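Local structure of putative S-adenosyl-L-methionine-dependent Methyltransferase (Methanococcus maripaludis, 3DLC) at residues Lys15-Ile20 against Lys76-Ile81; Gln96-Gln99 against Ile105-Glu108; Gly148-Lys153 against Asp157-Glu162; Tyr198-Ile201 against Gly206-Ile209. The protein binds S-adenosylmethionine and is probably a methyltransferase, possibly acting as a sterol 24-C-methyltransferase. One frame throughout, in Å; residues are numbered along the deposited sequence. Where two conformers were deposited one is given.

Contact 1: Lys15-Ile20 against Lys76-Ile81. With SAM (S-adenosylmethionine), chain C.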
loop_
_atom_site.group_PDB
_atom_site.type_symbol
_atom_site.label_atom_id
_atom_site.label_comp_id
_atom_site.label_asym_id
_atom_site.label_seq_id
_atom_site.Cartn_x
_atom_site.Cartn_y
_atom_site.Cartn_z
ATOM N N LYS A 15 -13.214 -0.507 -11.144
ATOM C CA LYS A 15 -13.725 -1.812 -11.557
ATOM C C LYS A 15 -12.585 -2.694 -12.095
ATOM O O LYS A 15 -12.517 -3.883 -11.797
ATOM C CB LYS A 15 -14.831 -1.620 -12.608
ATOM C CG LYS A 15 -15.397 -2.921 -13.182
ATOM C CD LYS A 15 -16.524 -2.639 -14.201
ATOM C CE LYS A 15 -17.108 -3.912 -14.825
ATOM N NZ LYS A 15 -16.187 -4.600 -15.760
ATOM N N ASN A 16 -11.720 -2.122 -12.909
ATOM C CA ASN A 16 -10.594 -2.902 -13.453
ATOM C C ASN A 16 -9.663 -3.390 -12.356
ATOM O O ASN A 16 -9.231 -4.538 -12.369
ATOM C CB ASN A 16 -9.799 -2.077 -14.432
ATOM C CG ASN A 16 -10.529 -1.800 -15.699
ATOM O OD1 ASN A 16 -11.562 -2.397 -15.976
ATOM N ND2 ASN A 16 -9.984 -0.920 -16.502
HETATM N N MSE A 17 -9.346 -2.503 -11.415
HETATM C CA MSE A 17 -8.488 -2.869 -10.312
HETATM C C MSE A 17 -9.138 -3.974 -9.468
HETATM O O MSE A 17 -8.475 -4.937 -9.054
HETATM C CB MSE A 17 -8.170 -1.661 -9.463
HETATM C CG MSE A 17 -7.138 -1.909 -8.339
HETATM SE SE MSE A 17 -5.338 -2.284 -8.949
HETATM C CE MSE A 17 -5.193 -4.131 -8.364
ATOM N N ASP A 18 -10.434 -3.831 -9.207
ATOM C CA ASP A 18 -11.160 -4.811 -8.428
ATOM C C ASP A 18 -11.122 -6.177 -9.131
ATOM O O ASP A 18 -10.874 -7.215 -8.514
ATOM C CB ASP A 18 -12.606 -4.362 -8.262
ATOM C CG ASP A 18 -13.404 -5.270 -7.348
ATOM O OD1 ASP A 18 -12.921 -5.609 -6.253
ATOM O OD2 ASP A 18 -14.558 -5.603 -7.710
ATOM N N GLU A 19 -11.390 -6.172 -10.431
ATOM C CA GLU A 19 -11.404 -7.437 -11.183
ATOM C C GLU A 19 -10.066 -8.136 -11.145
ATOM O O GLU A 19 -9.989 -9.346 -10.964
ATOM C CB GLU A 19 -11.858 -7.177 -12.623
ATOM C CG GLU A 19 -13.356 -6.865 -12.670
ATOM C CD GLU A 19 -13.902 -6.527 -14.053
ATOM O OE1 GLU A 19 -13.114 -6.481 -15.029
ATOM O OE2 GLU A 19 -15.136 -6.259 -14.130
ATOM N N ILE A 20 -8.994 -7.380 -11.302
ATOM C CA ILE A 20 -7.636 -7.948 -11.265
ATOM C C ILE A 20 -7.304 -8.443 -9.854
ATOM O O ILE A 20 -6.756 -9.540 -9.668
ATOM C CB ILE A 20 -6.611 -6.955 -11.801
ATOM C CG1 ILE A 20 -6.770 -6.838 -13.320
ATOM C CG2 ILE A 20 -5.171 -7.396 -11.429
ATOM C CD1 ILE A 20 -6.300 -8.075 -14.113
ATOM N N LYS A 76 -13.246 8.034 -4.209
ATOM C CA LYS A 76 -14.590 7.644 -3.795
ATOM C C LYS A 76 -14.998 6.353 -4.488
ATOM O O LYS A 76 -15.686 5.527 -3.930
ATOM C CB LYS A 76 -15.599 8.746 -4.185
ATOM C CG LYS A 76 -17.035 8.409 -3.878
ATOM C CD LYS A 76 -17.249 8.239 -2.434
ATOM C CE LYS A 76 -18.724 8.075 -2.088
ATOM N NZ LYS A 76 -18.908 7.992 -0.615
ATOM N N HIS A 77 -14.619 6.197 -5.757
ATOM C CA HIS A 77 -14.999 5.009 -6.537
ATOM C C HIS A 77 -14.345 3.743 -6.007
ATOM O O HIS A 77 -14.988 2.698 -5.913
ATOM C CB HIS A 77 -14.656 5.201 -7.992
ATOM C CG HIS A 77 -15.221 6.446 -8.509
ATOM N ND1 HIS A 77 -16.573 6.600 -8.653
ATOM C CD2 HIS A 77 -14.665 7.650 -8.752
ATOM C CE1 HIS A 77 -16.828 7.836 -9.051
ATOM N NE2 HIS A 77 -15.684 8.497 -9.102
HETATM N N MSE A 78 -13.085 3.859 -5.615
HETATM C CA MSE A 78 -12.395 2.734 -4.984
HETATM C C MSE A 78 -13.089 2.412 -3.666
HETATM O O MSE A 78 -13.297 1.253 -3.336
HETATM C CB MSE A 78 -10.940 3.067 -4.683
HETATM C CG MSE A 78 -10.028 3.130 -5.870
HETATM SE SE MSE A 78 -9.889 1.329 -6.656
HETATM C CE MSE A 78 -8.566 1.840 -7.853
ATOM N N ASN A 79 -13.422 3.440 -2.898
ATOM C CA ASN A 79 -13.993 3.220 -1.571
ATOM C C ASN A 79 -15.364 2.570 -1.621
ATOM O O ASN A 79 -15.716 1.766 -0.757
ATOM C CB ASN A 79 -13.954 4.497 -0.738
ATOM C CG ASN A 79 -12.542 4.858 -0.349
ATOM O OD1 ASN A 79 -11.696 3.969 -0.202
ATOM N ND2 ASN A 79 -12.279 6.126 -0.175
ATOM N N GLU A 80 -16.135 2.897 -2.654
ATOM C CA GLU A 80 -17.454 2.269 -2.821
ATOM C C GLU A 80 -17.285 0.771 -3.047
ATOM O O GLU A 80 -18.020 -0.056 -2.475
ATOM C CB GLU A 80 -18.235 2.909 -3.973
ATOM C CG GLU A 80 -18.701 4.336 -3.688
ATOM C CD GLU A 80 -19.182 5.106 -4.920
ATOM O OE1 GLU A 80 -19.094 4.590 -6.049
ATOM O OE2 GLU A 80 -19.642 6.252 -4.759
ATOM N N ILE A 81 -16.329 0.399 -3.889
ATOM C CA ILE A 81 -16.075 -1.018 -4.152
ATOM C C ILE A 81 -15.522 -1.693 -2.884
ATOM O O ILE A 81 -15.897 -2.800 -2.570
ATOM C CB ILE A 81 -15.124 -1.216 -5.328
ATOM C CG1 ILE A 81 -15.800 -0.816 -6.611
ATOM C CG2 ILE A 81 -14.616 -2.645 -5.350
ATOM C CD1 ILE A 81 -14.900 -0.928 -7.841
HETATM N N SAM C . -3.549 -1.317 -2.663
HETATM C CA SAM C . -4.468 -1.906 -3.671
HETATM C C SAM C . -3.919 -3.216 -4.164
HETATM O O SAM C . -2.723 -3.461 -3.995
HETATM O OXT SAM C . -4.672 -3.972 -4.767
HETATM C CB SAM C . -4.721 -0.924 -4.799
HETATM C CG SAM C . -3.528 -0.544 -5.616
HETATM S SD SAM C . -4.029 0.628 -6.892
HETATM C CE SAM C . -2.779 0.156 -8.055
HETATM C "C5'" SAM C . -3.432 2.279 -6.247
HETATM C "C4'" SAM C . -4.357 3.065 -5.271
HETATM O "O4'" SAM C . -3.786 4.223 -4.577
HETATM C "C3'" SAM C . -5.707 3.502 -5.895
HETATM O "O3'" SAM C . -6.738 2.887 -5.186
HETATM C "C2'" SAM C . -5.695 5.021 -5.715
HETATM O "O2'" SAM C . -6.947 5.663 -5.628
HETATM C "C1'" SAM C . -4.816 5.197 -4.465
HETATM N N9 SAM C . -4.163 6.512 -4.366
HETATM C C8 SAM C . -3.367 7.102 -5.319
HETATM N N7 SAM C . -2.863 8.273 -4.860
HETATM C C5 SAM C . -3.367 8.445 -3.598
HETATM C C6 SAM C . -3.240 9.464 -2.650
HETATM N N6 SAM C . -2.571 10.613 -2.853
HETATM N N1 SAM C . -3.846 9.275 -1.457
HETATM C C2 SAM C . -4.596 8.151 -1.202
HETATM N N3 SAM C . -4.802 7.161 -2.117
HETATM C C4 SAM C . -4.163 7.336 -3.273
#
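The carboxylate of Asp18 is held at both oxygens, OD1 by the side-chain amide of Asn85 and OD2 by a salt bridge to Lys22, and its carbon rests on Ile81, with Asp18 CG 3.5 Å from Ile81 CG2. The arrangement illustrates how a charged group can also pack once its oxygens are bonded. The Asp18 torsion puts CG anti to the backbone N (chi1 -175°), which brings the group out to meet the methyl at a slant. The other branch of the isoleucine reaches an earlier turn of the aspartate's helix, 11-22, where Ile81 CD1 lies 3.7 Å from Lys15 N. The setting is the cofactor pocket of a Rossmann-like, probable methyltransferase fold: helix 11-22 runs beside helix 76-88, the short segments 39° apart in direction, and both face S-adenosylmethionine. There Met17 and Met78, each present as selenomethionine, touch through Met17 CB and Met78 CE at 3.9 Å. Met78 lies along the ribose, its CG 3.4 Å from O3' of the ligand. Met17, bent at chi2 and chi3, sets its SE 3.6 Å from the ligand's sulfonium methyl CE, and its own CE approaches the ligand's carboxylate oxygen OXT, also at 3.6 Å.

Contact 2: Gln96-Gln99 against Ile105-Glu108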
loop_
_atom_site.group_PDB
_atom_site.type_symbol
_atom_site.label_atom_id
_atom_site.label_comp_id
_atom_site.label_asym_id
_atom_site.label_seq_id
_atom_site.Cartn_x
_atom_site.Cartn_y
_atom_site.Cartn_z
ATOM N N GLN A 96 -12.181 -0.309 8.540
ATOM C CA GLN A 96 -12.891 0.945 8.337
ATOM C C GLN A 96 -12.353 1.623 7.095
ATOM O O GLN A 96 -11.141 1.826 6.993
ATOM C CB GLN A 96 -12.671 1.885 9.526
ATOM C CG GLN A 96 -13.396 3.202 9.335
ATOM C CD GLN A 96 -13.173 4.192 10.462
ATOM O OE1 GLN A 96 -12.427 3.936 11.410
ATOM N NE2 GLN A 96 -13.850 5.334 10.379
ATOM N N ILE A 97 -13.224 1.974 6.159
ATOM C CA ILE A 97 -12.816 2.686 4.959
ATOM C C ILE A 97 -12.774 4.169 5.294
ATOM O O ILE A 97 -13.711 4.714 5.865
ATOM C CB ILE A 97 -13.791 2.356 3.790
ATOM C CG1 ILE A 97 -13.863 0.833 3.506
ATOM C CG2 ILE A 97 -13.427 3.107 2.549
ATOM C CD1 ILE A 97 -12.588 0.092 3.210
ATOM N N VAL A 98 -11.652 4.801 4.950
ATOM C CA VAL A 98 -11.442 6.227 5.199
ATOM C C VAL A 98 -11.168 6.950 3.885
ATOM O O VAL A 98 -10.235 6.643 3.157
ATOM C CB VAL A 98 -10.272 6.418 6.167
ATOM C CG1 VAL A 98 -10.053 7.881 6.463
ATOM C CG2 VAL A 98 -10.482 5.582 7.436
ATOM N N GLN A 99 -12.018 7.908 3.594
ATOM C CA GLN A 99 -11.879 8.735 2.407
ATOM C C GLN A 99 -10.840 9.791 2.719
ATOM O O GLN A 99 -11.028 10.610 3.625
ATOM C CB GLN A 99 -13.245 9.365 2.072
ATOM C CG GLN A 99 -13.276 10.286 0.919
ATOM C CD GLN A 99 -13.147 9.561 -0.383
ATOM O OE1 GLN A 99 -13.820 8.544 -0.632
ATOM N NE2 GLN A 99 -12.281 10.090 -1.256
ATOM N N ILE A 105 -3.553 13.236 5.999
ATOM C CA ILE A 105 -4.210 12.041 6.522
ATOM C C ILE A 105 -5.103 12.379 7.704
ATOM O O ILE A 105 -4.627 12.976 8.670
ATOM C CB ILE A 105 -3.171 10.979 6.949
ATOM C CG1 ILE A 105 -2.240 10.636 5.785
ATOM C CG2 ILE A 105 -3.902 9.718 7.484
ATOM C CD1 ILE A 105 -1.077 9.664 6.152
ATOM N N PRO A 106 -6.382 11.989 7.656
ATOM C CA PRO A 106 -7.335 12.340 8.736
ATOM C C PRO A 106 -7.268 11.369 9.900
ATOM O O PRO A 106 -8.252 10.732 10.287
ATOM C CB PRO A 106 -8.683 12.285 8.026
ATOM C CG PRO A 106 -8.524 11.163 7.076
ATOM C CD PRO A 106 -7.085 11.313 6.543
ATOM N N ILE A 107 -6.058 11.260 10.420
ATOM C CA ILE A 107 -5.737 10.389 11.548
ATOM C C ILE A 107 -4.823 11.164 12.491
ATOM O O ILE A 107 -3.976 11.948 12.047
ATOM C CB ILE A 107 -5.087 9.061 11.044
ATOM C CG1 ILE A 107 -6.074 8.296 10.154
ATOM C CG2 ILE A 107 -4.618 8.187 12.213
ATOM C CD1 ILE A 107 -5.461 7.079 9.470
ATOM N N GLU A 108 -5.016 10.950 13.785
ATOM C CA GLU A 108 -4.219 11.650 14.782
ATOM C C GLU A 108 -2.755 11.241 14.785
ATOM O O GLU A 108 -2.351 10.195 14.280
ATOM C CB GLU A 108 -4.801 11.507 16.199
ATOM C CG GLU A 108 -4.736 10.144 16.828
ATOM C CD GLU A 108 -5.385 10.129 18.221
ATOM O OE1 GLU A 108 -6.324 10.921 18.460
ATOM O OE2 GLU A 108 -4.968 9.336 19.079
#
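A single methyl meets a single ring carbon where Val98 faces Pro106: CG1 of the valine and CG of the proline are 3.7 Å apart, and the two side chains point in opposite directions as they pass. Val98 belongs to strand 95-99, an outermost strand of the Rossmann-like sheet, while Pro106 sits at the centre of an inverse gamma turn in the loop that leads from this strand to strand 112-118. The loop meets the edge strand it has just left through little apolar surface, 96 Å² in all, and each partner has supports of its own. A looser touch accompanies the first, for Pro106 CG also lies 4.3 Å from Gln99 O.

In the next shell, the valine is fixed by its strand. Its backbone pairs with Ala71 and Asp73 of strand 66-73, and its side chain also packs on Arg70 and Leu72, while CG1, placed anti to the backbone N (chi1 -179°), turns to the proline. The neighbouring Gln99 is tied through its side-chain OE1 to Asn79 of helix 76-88. The loop is supported on helix 127-137, where Glu133 accepts a bond from Ile105 N, Arg136 donates to Ile107 O, and Ile137 packs against both Ile105 and Ile107. Pro106, which presents its ring from an exposed bend, is braced by the short bond that closes the gamma turn about it: Ile107 N donates to Ile105 O at 2.8 Å.

Contact 3: Gly148-Lys153 against Asp157-Glu162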
loop_
_atom_site.group_PDB
_atom_site.type_symbol
_atom_site.label_atom_id
_atom_site.label_comp_id
_atom_site.label_asym_id
_atom_site.label_seq_id
_atom_site.Cartn_x
_atom_site.Cartn_y
_atom_site.Cartn_z
ATOM N N GLY A 148 5.561 -1.935 -3.450
ATOM C CA GLY A 148 4.791 -2.753 -4.385
ATOM C C GLY A 148 5.462 -4.056 -4.683
ATOM O O GLY A 148 6.609 -4.244 -4.357
ATOM N N GLY A 149 4.726 -4.964 -5.295
ATOM C CA GLY A 149 5.254 -6.263 -5.603
ATOM C C GLY A 149 4.186 -7.329 -5.548
ATOM O O GLY A 149 2.989 -7.062 -5.430
ATOM N N PHE A 150 4.685 -8.558 -5.600
ATOM C CA PHE A 150 3.856 -9.749 -5.765
ATOM C C PHE A 150 4.036 -10.811 -4.702
ATOM O O PHE A 150 3.512 -11.883 -4.831
ATOM C CB PHE A 150 4.002 -10.286 -7.199
ATOM C CG PHE A 150 3.639 -9.250 -8.197
ATOM C CD1 PHE A 150 2.311 -9.022 -8.528
ATOM C CD2 PHE A 150 4.600 -8.344 -8.660
ATOM C CE1 PHE A 150 1.937 -8.006 -9.382
ATOM C CE2 PHE A 150 4.227 -7.288 -9.491
ATOM C CZ PHE A 150 2.892 -7.132 -9.867
ATOM N N GLY A 151 4.788 -10.481 -3.663
ATOM C CA GLY A 151 4.936 -11.363 -2.517
ATOM C C GLY A 151 6.038 -12.401 -2.593
ATOM O O GLY A 151 6.710 -12.633 -1.593
ATOM N N ASN A 152 6.176 -13.074 -3.736
ATOM C CA ASN A 152 7.291 -13.994 -3.908
ATOM C C ASN A 152 7.613 -14.123 -5.393
ATOM O O ASN A 152 6.889 -13.622 -6.259
ATOM C CB ASN A 152 7.012 -15.320 -3.209
ATOM C CG ASN A 152 5.845 -16.085 -3.804
ATOM O OD1 ASN A 152 5.705 -16.158 -5.016
ATOM N ND2 ASN A 152 5.027 -16.703 -2.946
ATOM N N LYS A 153 8.722 -14.793 -5.686
ATOM C CA LYS A 153 9.188 -14.887 -7.058
ATOM C C LYS A 153 8.243 -15.664 -7.953
ATOM O O LYS A 153 8.053 -15.308 -9.116
ATOM C CB LYS A 153 10.563 -15.551 -7.086
ATOM C CG LYS A 153 11.183 -15.642 -8.455
ATOM C CD LYS A 153 12.537 -16.320 -8.414
ATOM C CE LYS A 153 13.231 -16.299 -9.739
ATOM N NZ LYS A 153 14.584 -16.897 -9.610
ATOM N N ASP A 157 6.533 -13.978 -11.222
ATOM C CA ASP A 157 6.845 -14.442 -12.582
ATOM C C ASP A 157 5.569 -14.862 -13.327
ATOM O O ASP A 157 5.403 -14.563 -14.532
ATOM C CB ASP A 157 7.870 -15.566 -12.531
ATOM C CG ASP A 157 9.264 -15.082 -12.141
ATOM O OD1 ASP A 157 9.503 -13.840 -12.096
ATOM O OD2 ASP A 157 10.120 -15.980 -11.934
ATOM N N SER A 158 4.674 -15.580 -12.657
ATOM C CA SER A 158 3.468 -16.045 -13.339
ATOM C C SER A 158 2.546 -14.892 -13.645
ATOM O O SER A 158 1.954 -14.803 -14.738
ATOM C CB SER A 158 2.739 -17.130 -12.579
ATOM O OG SER A 158 2.269 -16.702 -11.341
ATOM N N ILE A 159 2.397 -13.988 -12.691
ATOM C CA ILE A 159 1.528 -12.837 -12.902
ATOM C C ILE A 159 2.088 -11.919 -13.959
ATOM O O ILE A 159 1.352 -11.412 -14.814
ATOM C CB ILE A 159 1.283 -12.075 -11.570
ATOM C CG1 ILE A 159 0.448 -12.942 -10.652
ATOM C CG2 ILE A 159 0.619 -10.708 -11.832
ATOM C CD1 ILE A 159 0.348 -12.439 -9.226
ATOM N N SER A 160 3.403 -11.734 -13.957
ATOM C CA SER A 160 3.996 -10.823 -14.919
ATOM C C SER A 160 3.722 -11.296 -16.344
ATOM O O SER A 160 3.409 -10.489 -17.224
ATOM C CB SER A 160 5.506 -10.617 -14.665
ATOM O OG SER A 160 5.780 -10.106 -13.363
ATOM N N ALA A 161 3.842 -12.592 -16.586
ATOM C CA ALA A 161 3.603 -13.102 -17.907
ATOM C C ALA A 161 2.199 -12.762 -18.381
ATOM O O ALA A 161 1.985 -12.336 -19.529
ATOM C CB ALA A 161 3.838 -14.591 -17.959
ATOM N N GLU A 162 1.223 -12.922 -17.496
ATOM C CA GLU A 162 -0.159 -12.623 -17.860
ATOM C C GLU A 162 -0.380 -11.113 -18.017
ATOM O O GLU A 162 -1.104 -10.674 -18.935
ATOM C CB GLU A 162 -1.141 -13.209 -16.851
ATOM C CG GLU A 162 -2.574 -13.043 -17.275
ATOM C CD GLU A 162 -2.931 -13.774 -18.549
ATOM O OE1 GLU A 162 -2.127 -14.596 -19.042
ATOM O OE2 GLU A 162 -4.054 -13.530 -19.044
#
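Asp157 folds its side chain back over the carbonyl of Lys153, one turn earlier in helix 153-166, in a contact that belongs to the first two turns of a capped helix. Asn152 is the N-cap, its OD1 accepting from Leu155 N, and Asp157 N donates to Lys153 O at 2.9 Å. From there the aspartate can be followed outward. CB lies 3.4 Å from Lys153 O, and CG, beside the backbone N (chi1 -71°), stays close to the same oxygen at 3.3 Å. At the tip, OD1 is 3.6 Å from Lys153 O and is hydrogen-bonded to a residue adjoining the segments, while OD2 crosses the extended lysine chain at an angle, 3.7 Å from Lys153 CG. The ammonium group continues past it: Lys153 NZ and Asp157 OD2 are 5.1 Å apart, so the opposite charges may attract but form no salt bridge.

Deeper in, the loop before the helix sends Phe150 against Ile159, in the helix's next turn. That ring is also held by a cation-pi contact with Arg118, a residue of the S-adenosylmethionine site, and meets Phe25 edge-to-face. Ile159 touches the ring with both its branches: CD1 is 4.0 Å from Phe150 CD1, and CG2 is 3.9 Å from Phe150 CE1.

Contact 4: Tyr198-Ile201 against Gly206-Ile209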
loop_
_atom_site.group_PDB
_atom_site.type_symbol
_atom_site.label_atom_id
_atom_site.label_comp_id
_atom_site.label_asym_id
_atom_site.label_seq_id
_atom_site.Cartn_x
_atom_site.Cartn_y
_atom_site.Cartn_z
ATOM N N TYR A 198 15.645 3.448 9.010
ATOM C CA TYR A 198 14.823 2.805 7.973
ATOM C C TYR A 198 15.623 1.768 7.212
ATOM O O TYR A 198 16.856 1.752 7.230
ATOM C CB TYR A 198 14.214 3.845 6.986
ATOM C CG TYR A 198 15.212 4.588 6.102
ATOM C CD1 TYR A 198 15.826 3.975 5.032
ATOM C CD2 TYR A 198 15.509 5.912 6.311
ATOM C CE1 TYR A 198 16.724 4.663 4.210
ATOM C CE2 TYR A 198 16.410 6.602 5.511
ATOM C CZ TYR A 198 16.995 5.983 4.443
ATOM O OH TYR A 198 17.934 6.605 3.644
ATOM N N GLU A 199 14.872 0.914 6.526
ATOM C CA GLU A 199 15.385 0.038 5.508
ATOM C C GLU A 199 14.551 0.267 4.243
ATOM O O GLU A 199 13.342 0.447 4.334
ATOM C CB GLU A 199 15.174 -1.447 5.866
ATOM C CG GLU A 199 15.798 -1.925 7.135
ATOM C CD GLU A 199 15.156 -3.217 7.606
ATOM O OE1 GLU A 199 13.939 -3.156 7.903
ATOM O OE2 GLU A 199 15.839 -4.248 7.646
ATOM N N ILE A 200 15.178 0.260 3.085
ATOM C CA ILE A 200 14.453 0.235 1.801
ATOM C C ILE A 200 14.966 -1.005 1.125
ATOM O O ILE A 200 16.167 -1.132 0.909
ATOM C CB ILE A 200 14.639 1.481 0.960
ATOM C CG1 ILE A 200 14.178 2.728 1.720
ATOM C CG2 ILE A 200 13.866 1.358 -0.328
ATOM C CD1 ILE A 200 14.436 4.043 0.987
ATOM N N ILE A 201 14.068 -1.924 0.811
ATOM C CA ILE A 201 14.428 -3.247 0.282
ATOM C C ILE A 201 13.928 -3.456 -1.130
ATOM O O ILE A 201 12.898 -2.898 -1.551
ATOM C CB ILE A 201 13.874 -4.422 1.140
ATOM C CG1 ILE A 201 12.355 -4.473 1.120
ATOM C CG2 ILE A 201 14.400 -4.366 2.603
ATOM C CD1 ILE A 201 11.851 -5.711 1.813
ATOM N N GLY A 206 9.336 -7.866 -3.786
ATOM C CA GLY A 206 9.030 -6.521 -4.301
ATOM C C GLY A 206 9.968 -5.434 -3.800
ATOM O O GLY A 206 11.101 -5.714 -3.379
ATOM N N PHE A 207 9.468 -4.203 -3.874
ATOM C CA PHE A 207 10.160 -2.972 -3.439
ATOM C C PHE A 207 9.375 -2.457 -2.240
ATOM O O PHE A 207 8.176 -2.208 -2.365
ATOM C CB PHE A 207 10.125 -1.932 -4.556
ATOM C CG PHE A 207 10.460 -0.533 -4.076
ATOM C CD1 PHE A 207 11.764 -0.148 -3.832
ATOM C CD2 PHE A 207 9.480 0.377 -3.813
ATOM C CE1 PHE A 207 12.040 1.119 -3.359
ATOM C CE2 PHE A 207 9.774 1.663 -3.345
ATOM C CZ PHE A 207 11.039 2.010 -3.129
ATOM N N TRP A 208 10.029 -2.261 -1.085
ATOM C CA TRP A 208 9.302 -1.857 0.126
ATOM C C TRP A 208 10.148 -0.925 0.979
ATOM O O TRP A 208 11.326 -1.170 1.230
ATOM C CB TRP A 208 8.876 -3.072 0.945
ATOM C CG TRP A 208 8.055 -4.048 0.141
ATOM C CD1 TRP A 208 8.509 -5.149 -0.523
ATOM C CD2 TRP A 208 6.665 -3.965 -0.137
ATOM N NE1 TRP A 208 7.475 -5.760 -1.180
ATOM C CE2 TRP A 208 6.330 -5.053 -0.960
ATOM C CE3 TRP A 208 5.662 -3.078 0.234
ATOM C CZ2 TRP A 208 5.017 -5.288 -1.395
ATOM C CZ3 TRP A 208 4.344 -3.314 -0.194
ATOM C CH2 TRP A 208 4.053 -4.404 -1.001
ATOM N N ILE A 209 9.487 0.136 1.447
ATOM C CA ILE A 209 10.043 1.149 2.329
ATOM C C ILE A 209 9.594 0.841 3.742
ATOM O O ILE A 209 8.399 0.823 4.032
ATOM C CB ILE A 209 9.563 2.538 1.884
ATOM C CG1 ILE A 209 10.018 2.864 0.452
ATOM C CG2 ILE A 209 10.011 3.602 2.880
ATOM C CD1 ILE A 209 9.211 3.987 -0.216
#
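Ile200 and Ile201 send their side chains to different faces of a beta hairpin, Ile200 into a notch on strand 206-211 and Ile201 against the base of Trp208. Within the Rossmann-like sheet strand 206-211 is the one reversed strand, giving the 3-2-1-4-5-7-6 order characteristic of class I S-adenosylmethionine-dependent methyltransferases, and its pairing with strand 198-203 shows how two faces are fitted separately once the backbone sets the register. Ile201 and Trp208 form the hydrogen-bonded pair: Ile201 N donates to Trp208 O at 2.9 Å, nearly straight (175°) and in the carbonyl plane, and Trp208 N returns a bond to Ile201 O at 3.0 Å.

On the face of Ile200, which forms a non-hydrogen-bonded pair with Ile209, the methyl CG2 is the bump. It enters the notch formed by Phe207 CE1, 3.5 Å away, and Ile209 CG1, at 4.2 Å. The side chains of Ile200 and Phe207 lie side by side, pointing the same way; beyond, Phe207 rests on Val183 and Ile209 on Phe186, both of helix 180-193.

On the other face, Ile201 CG1 stands between its own backbone N and carbonyl carbon (chi1 65°), a rotation that brings it 3.8 Å from Trp208 CB. Its CD1 continues to the near end of the indole, 4.1 Å from Trp208 CD1. The indole itself leads away, stacked on Tyr145, and is pinned at its pyrrole nitrogen, where Trp208 NE1 donates to Glu205 O.

Overall arrangement
From the N terminus, contact 1 closes the longest loop, bringing helix 11-22 back to helix 76-88 across 55 intervening residues, beside the cofactor. The other three are short: contact 2 closes just after strand 95-99, contact 3 at the start of helix 153-166, and contact 4 within the C-terminal hairpin. All follow one another in series, so none nests within or crosses another. Contacts 2 and 4 mark the two outer edges of the same sheet, their centres about 24 Å apart. Two of the consecutive pairs touch: helix 76-88 of contact 1 meets strand 95-99 of contact 2, and Gly148 of contact 3 pairs with Phe207 of contact 4.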